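Local coordinates for protein arginyl-tRNA synthetase, putative (PDB 5JLD) that probably joins L-arginine to its cognate tRNA at the expense of ATP, as a class I aminoacyl-tRNA synthetase, at residues L538-F549 / T574-L585. Numbering follows the deposited sequence.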
loop_
_atom_site.group_PDB
_atom_site.type_symbol
_atom_site.label_atom_id
_atom_site.label_comp_id
_atom_site.label_asym_id
_atom_site.label_seq_id
_atom_site.Cartn_x
_atom_site.Cartn_y
_atom_site.Cartn_z
ATOM N N LEU A 538 3.122 6.883 -3.672
ATOM C CA LEU A 538 4.419 6.692 -3.024
ATOM C C LEU A 538 5.484 6.425 -4.098
ATOM O O LEU A 538 6.545 7.051 -4.097
ATOM C CB LEU A 538 4.354 5.554 -1.985
ATOM C CG LEU A 538 5.618 5.118 -1.232
ATOM C CD1 LEU A 538 6.337 6.315 -0.620
ATOM C CD2 LEU A 538 5.271 4.080 -0.138
ATOM N N ALA A 539 5.180 5.540 -5.046
ATOM C CA ALA A 539 6.130 5.234 -6.120
ATOM C C ALA A 539 6.496 6.519 -6.890
ATOM O O ALA A 539 7.677 6.834 -7.140
ATOM C CB ALA A 539 5.539 4.192 -7.063
ATOM N N GLU A 540 5.455 7.256 -7.249
ATOM C CA GLU A 540 5.584 8.562 -7.875
ATOM C C GLU A 540 6.548 9.434 -7.056
ATOM O O GLU A 540 7.527 9.977 -7.577
ATOM C CB GLU A 540 4.227 9.243 -7.928
ATOM C CG GLU A 540 3.467 9.223 -9.204
ATOM C CD GLU A 540 2.385 10.297 -9.168
ATOM O OE1 GLU A 540 2.687 11.415 -8.675
ATOM O OE2 GLU A 540 1.243 10.027 -9.598
ATOM N N TYR A 541 6.265 9.520 -5.753
ATOM C CA TYR A 541 7.023 10.376 -4.858
ATOM C C TYR A 541 8.475 9.996 -4.993
ATOM O O TYR A 541 9.371 10.858 -5.132
ATOM C CB TYR A 541 6.550 10.212 -3.413
ATOM C CG TYR A 541 7.432 10.915 -2.411
ATOM C CD1 TYR A 541 7.234 12.260 -2.116
ATOM C CD2 TYR A 541 8.471 10.244 -1.772
ATOM C CE1 TYR A 541 8.037 12.914 -1.203
ATOM C CE2 TYR A 541 9.286 10.897 -0.859
ATOM C CZ TYR A 541 9.060 12.238 -0.581
ATOM O OH TYR A 541 9.850 12.911 0.326
ATOM N N MET A 542 8.680 8.682 -5.045
ATOM C CA MET A 542 10.018 8.153 -4.978
ATOM C C MET A 542 10.710 8.531 -6.254
ATOM O O MET A 542 11.849 9.001 -6.237
ATOM C CB MET A 542 10.012 6.630 -4.780
ATOM C CG MET A 542 11.408 6.080 -4.579
ATOM S SD MET A 542 11.441 4.293 -4.343
ATOM C CE MET A 542 10.674 3.757 -5.873
ATOM N N TYR A 543 9.991 8.350 -7.357
ATOM C CA TYR A 543 10.521 8.695 -8.663
ATOM C C TYR A 543 10.891 10.173 -8.630
ATOM O O TYR A 543 11.994 10.565 -9.049
ATOM C CB TYR A 543 9.502 8.398 -9.774
ATOM C CG TYR A 543 10.025 8.670 -11.171
ATOM C CD1 TYR A 543 10.869 7.764 -11.804
ATOM C CD2 TYR A 543 9.675 9.830 -11.856
ATOM C CE1 TYR A 543 11.355 7.998 -13.072
ATOM C CE2 TYR A 543 10.164 10.085 -13.141
ATOM C CZ TYR A 543 11.005 9.163 -13.739
ATOM O OH TYR A 543 11.489 9.386 -15.004
ATOM N N ASP A 544 10.001 10.992 -8.074
ATOM C CA ASP A 544 10.258 12.420 -8.173
ATOM C C ASP A 544 11.487 12.694 -7.338
ATOM O O ASP A 544 12.347 13.481 -7.754
ATOM C CB ASP A 544 9.047 13.247 -7.747
ATOM C CG ASP A 544 7.864 13.061 -8.701
ATOM O OD1 ASP A 544 8.071 12.522 -9.822
ATOM O OD2 ASP A 544 6.731 13.444 -8.346
ATOM N N LEU A 545 11.638 11.948 -6.234
ATOM C CA LEU A 545 12.781 12.182 -5.370
ATOM C C LEU A 545 14.053 12.015 -6.196
ATOM O O LEU A 545 14.958 12.866 -6.163
ATOM C CB LEU A 545 12.779 11.246 -4.178
ATOM C CG LEU A 545 14.016 11.329 -3.287
ATOM C CD1 LEU A 545 14.195 12.741 -2.747
ATOM C CD2 LEU A 545 13.897 10.314 -2.141
ATOM N N THR A 546 14.077 10.970 -7.012
ATOM C CA THR A 546 15.285 10.688 -7.754
ATOM C C THR A 546 15.524 11.823 -8.743
ATOM O O THR A 546 16.634 12.360 -8.801
ATOM C CB THR A 546 15.229 9.293 -8.457
ATOM O OG1 THR A 546 14.386 9.346 -9.612
ATOM C CG2 THR A 546 14.710 8.225 -7.484
ATOM N N THR A 547 14.491 12.275 -9.452
ATOM C CA THR A 547 14.772 13.242 -10.526
ATOM C C THR A 547 15.160 14.580 -9.922
ATOM O O THR A 547 16.129 15.228 -10.359
ATOM C CB THR A 547 13.588 13.431 -11.472
ATOM O OG1 THR A 547 12.466 13.911 -10.729
ATOM C CG2 THR A 547 13.228 12.105 -12.178
ATOM N N THR A 548 14.411 14.984 -8.901
ATOM C CA THR A 548 14.747 16.191 -8.179
ATOM C C THR A 548 16.208 16.094 -7.769
ATOM O O THR A 548 16.984 17.041 -8.002
ATOM C CB THR A 548 13.850 16.394 -6.960
ATOM O OG1 THR A 548 12.492 16.474 -7.400
ATOM C CG2 THR A 548 14.219 17.683 -6.226
ATOM N N PHE A 549 16.605 14.917 -7.266
ATOM C CA PHE A 549 17.967 14.770 -6.776
ATOM C C PHE A 549 18.918 14.991 -7.936
ATOM O O PHE A 549 19.906 15.729 -7.828
ATOM C CB PHE A 549 18.235 13.395 -6.136
ATOM C CG PHE A 549 19.680 13.195 -5.769
ATOM C CD1 PHE A 549 20.168 13.651 -4.545
ATOM C CD2 PHE A 549 20.572 12.623 -6.674
ATOM C CE1 PHE A 549 21.512 13.512 -4.216
ATOM C CE2 PHE A 549 21.916 12.484 -6.355
ATOM C CZ PHE A 549 22.388 12.929 -5.121
ATOM N N THR A 574 19.008 12.247 1.324
ATOM C CA THR A 574 18.352 11.707 0.138
ATOM C C THR A 574 18.508 10.193 0.039
ATOM O O THR A 574 17.554 9.501 -0.271
ATOM C CB THR A 574 18.884 12.339 -1.147
ATOM O OG1 THR A 574 18.635 13.751 -1.114
ATOM C CG2 THR A 574 18.190 11.723 -2.379
ATOM N N LYS A 575 19.716 9.697 0.302
ATOM C CA LYS A 575 19.984 8.262 0.348
ATOM C C LYS A 575 19.075 7.552 1.345
ATOM O O LYS A 575 18.365 6.618 0.974
ATOM C CB LYS A 575 21.445 7.996 0.710
ATOM C CG LYS A 575 21.821 6.522 0.735
ATOM C CD LYS A 575 23.329 6.363 0.635
ATOM C CE LYS A 575 23.974 6.136 1.987
ATOM N NZ LYS A 575 23.941 4.693 2.350
ATOM N N SER A 576 19.097 7.995 2.603
ATOM C CA SER A 576 18.203 7.416 3.606
ATOM C C SER A 576 16.746 7.330 3.119
ATOM O O SER A 576 16.088 6.278 3.234
ATOM C CB SER A 576 18.248 8.221 4.911
ATOM O OG SER A 576 19.432 7.960 5.637
ATOM N N LEU A 577 16.251 8.440 2.575
ATOM C CA LEU A 577 14.856 8.518 2.173
ATOM C C LEU A 577 14.561 7.578 0.996
ATOM O O LEU A 577 13.519 6.922 0.950
ATOM C CB LEU A 577 14.483 9.960 1.816
ATOM C CG LEU A 577 13.020 10.260 1.485
ATOM C CD1 LEU A 577 12.085 9.740 2.613
ATOM C CD2 LEU A 577 12.828 11.770 1.249
ATOM N N LEU A 578 15.477 7.530 0.042
ATOM C CA LEU A 578 15.322 6.668 -1.122
ATOM C C LEU A 578 15.277 5.196 -0.688
ATOM O O LEU A 578 14.412 4.443 -1.132
ATOM C CB LEU A 578 16.458 6.885 -2.097
ATOM C CG LEU A 578 16.292 6.269 -3.482
ATOM C CD1 LEU A 578 14.873 6.461 -3.979
ATOM C CD2 LEU A 578 17.294 6.919 -4.451
ATOM N N LYS A 579 16.212 4.816 0.185
ATOM C CA LYS A 579 16.260 3.466 0.760
ATOM C C LYS A 579 14.921 3.110 1.398
ATOM O O LYS A 579 14.302 2.092 1.045
ATOM C CB LYS A 579 17.381 3.369 1.790
ATOM C CG LYS A 579 17.528 2.016 2.474
ATOM C CD LYS A 579 18.473 2.134 3.664
ATOM C CE LYS A 579 18.465 0.886 4.532
ATOM N NZ LYS A 579 19.410 -0.128 4.001
ATOM N N LEU A 580 14.469 3.974 2.311
ATOM C CA LEU A 580 13.199 3.759 3.000
ATOM C C LEU A 580 12.034 3.602 2.009
ATOM O O LEU A 580 11.241 2.665 2.128
ATOM C CB LEU A 580 12.921 4.898 3.988
ATOM C CG LEU A 580 11.582 4.868 4.715
ATOM C CD1 LEU A 580 11.420 3.520 5.424
ATOM C CD2 LEU A 580 11.515 5.994 5.730
ATOM N N CYS A 581 11.948 4.500 1.030
ATOM C CA CYS A 581 10.890 4.441 0.013
ATOM C C CYS A 581 10.910 3.114 -0.740
ATOM O O CYS A 581 9.856 2.536 -1.029
ATOM C CB CYS A 581 11.031 5.586 -0.999
ATOM S SG CYS A 581 10.482 7.239 -0.449
ATOM N N MET A 582 12.118 2.664 -1.082
ATOM C CA MET A 582 12.304 1.446 -1.833
ATOM C C MET A 582 11.777 0.263 -1.023
ATOM O O MET A 582 11.010 -0.545 -1.535
ATOM C CB MET A 582 13.781 1.244 -2.184
ATOM C CG MET A 582 14.251 2.037 -3.381
ATOM S SD MET A 582 16.031 1.881 -3.647
ATOM C CE MET A 582 16.131 0.312 -4.472
ATOM N N GLU A 583 12.177 0.215 0.247
ATOM C CA GLU A 583 11.756 -0.835 1.167
ATOM C C GLU A 583 10.249 -0.845 1.400
ATOM O O GLU A 583 9.638 -1.905 1.446
ATOM C CB GLU A 583 12.481 -0.682 2.500
ATOM C CG GLU A 583 13.953 -1.031 2.413
ATOM C CD GLU A 583 14.705 -0.638 3.663
ATOM O OE1 GLU A 583 14.144 0.139 4.471
ATOM O OE2 GLU A 583 15.856 -1.100 3.832
ATOM N N LEU A 584 9.647 0.329 1.539
ATOM C CA LEU A 584 8.210 0.406 1.758
ATOM C C LEU A 584 7.451 -0.183 0.568
ATOM O O LEU A 584 6.328 -0.672 0.715
ATOM C CB LEU A 584 7.767 1.852 2.002
ATOM C CG LEU A 584 8.167 2.519 3.325
ATOM C CD1 LEU A 584 7.755 3.980 3.330
ATOM C CD2 LEU A 584 7.600 1.803 4.556
ATOM N N LEU A 585 8.073 -0.152 -0.604
ATOM C CA LEU A 585 7.438 -0.661 -1.819
ATOM C C LEU A 585 7.829 -2.117 -2.069
ATOM O O LEU A 585 7.439 -2.706 -3.076
ATOM C CB LEU A 585 7.823 0.214 -3.019
ATOM C CG LEU A 585 7.204 1.621 -3.027
ATOM C CD1 LEU A 585 7.901 2.491 -4.044
ATOM C CD2 LEU A 585 5.709 1.562 -3.334
#
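Met542 packs against four residues of the 574-585 segment, Leu578, Cys581, Met582 and Leu585, a worked example of two antiparallel helices joined by apolar side chains. Its CG meets Leu578 CD1 at 3.5 Å, the two side chains crossing at about a right angle, and its SD rests on Cys581 CB at 3.6 Å. A bend at chi3 (59°) then turns the methyl CE tip to tip with Leu585 CD1, 3.6 Å away. The side chains of Leu585 and Leu538 slide past each other in opposite directions, CD2 beside CD2, while Leu545 CD2 presses on Leu577 CG at 3.7 Å. Both helices belong to the DALR anticodon-binding domain, the all-helical domain of arginyl-tRNA synthetases and some relatives; here their axes come within 10.0 Å at 153°. At the Tyr541 ring the contact is edge-on: Cys581 SG lies in its plane, 5.0 Å from the centroid, a sulfur-aromatic contact. Leu577 CD2 reaches the same ring's rim, 3.3 Å from Tyr541 OH, a hydroxyl hydrogen-bonded to His518 O in helix 510-520. Toward the other end, Thr574 CG2 approaches Phe549 CD1 obliquely at 3.5 Å. With chi1 at -61°, that methyl stands anti to the backbone N, while Thr574 OG1 hydrogen-bonds Leu570 O one turn back in its own helix.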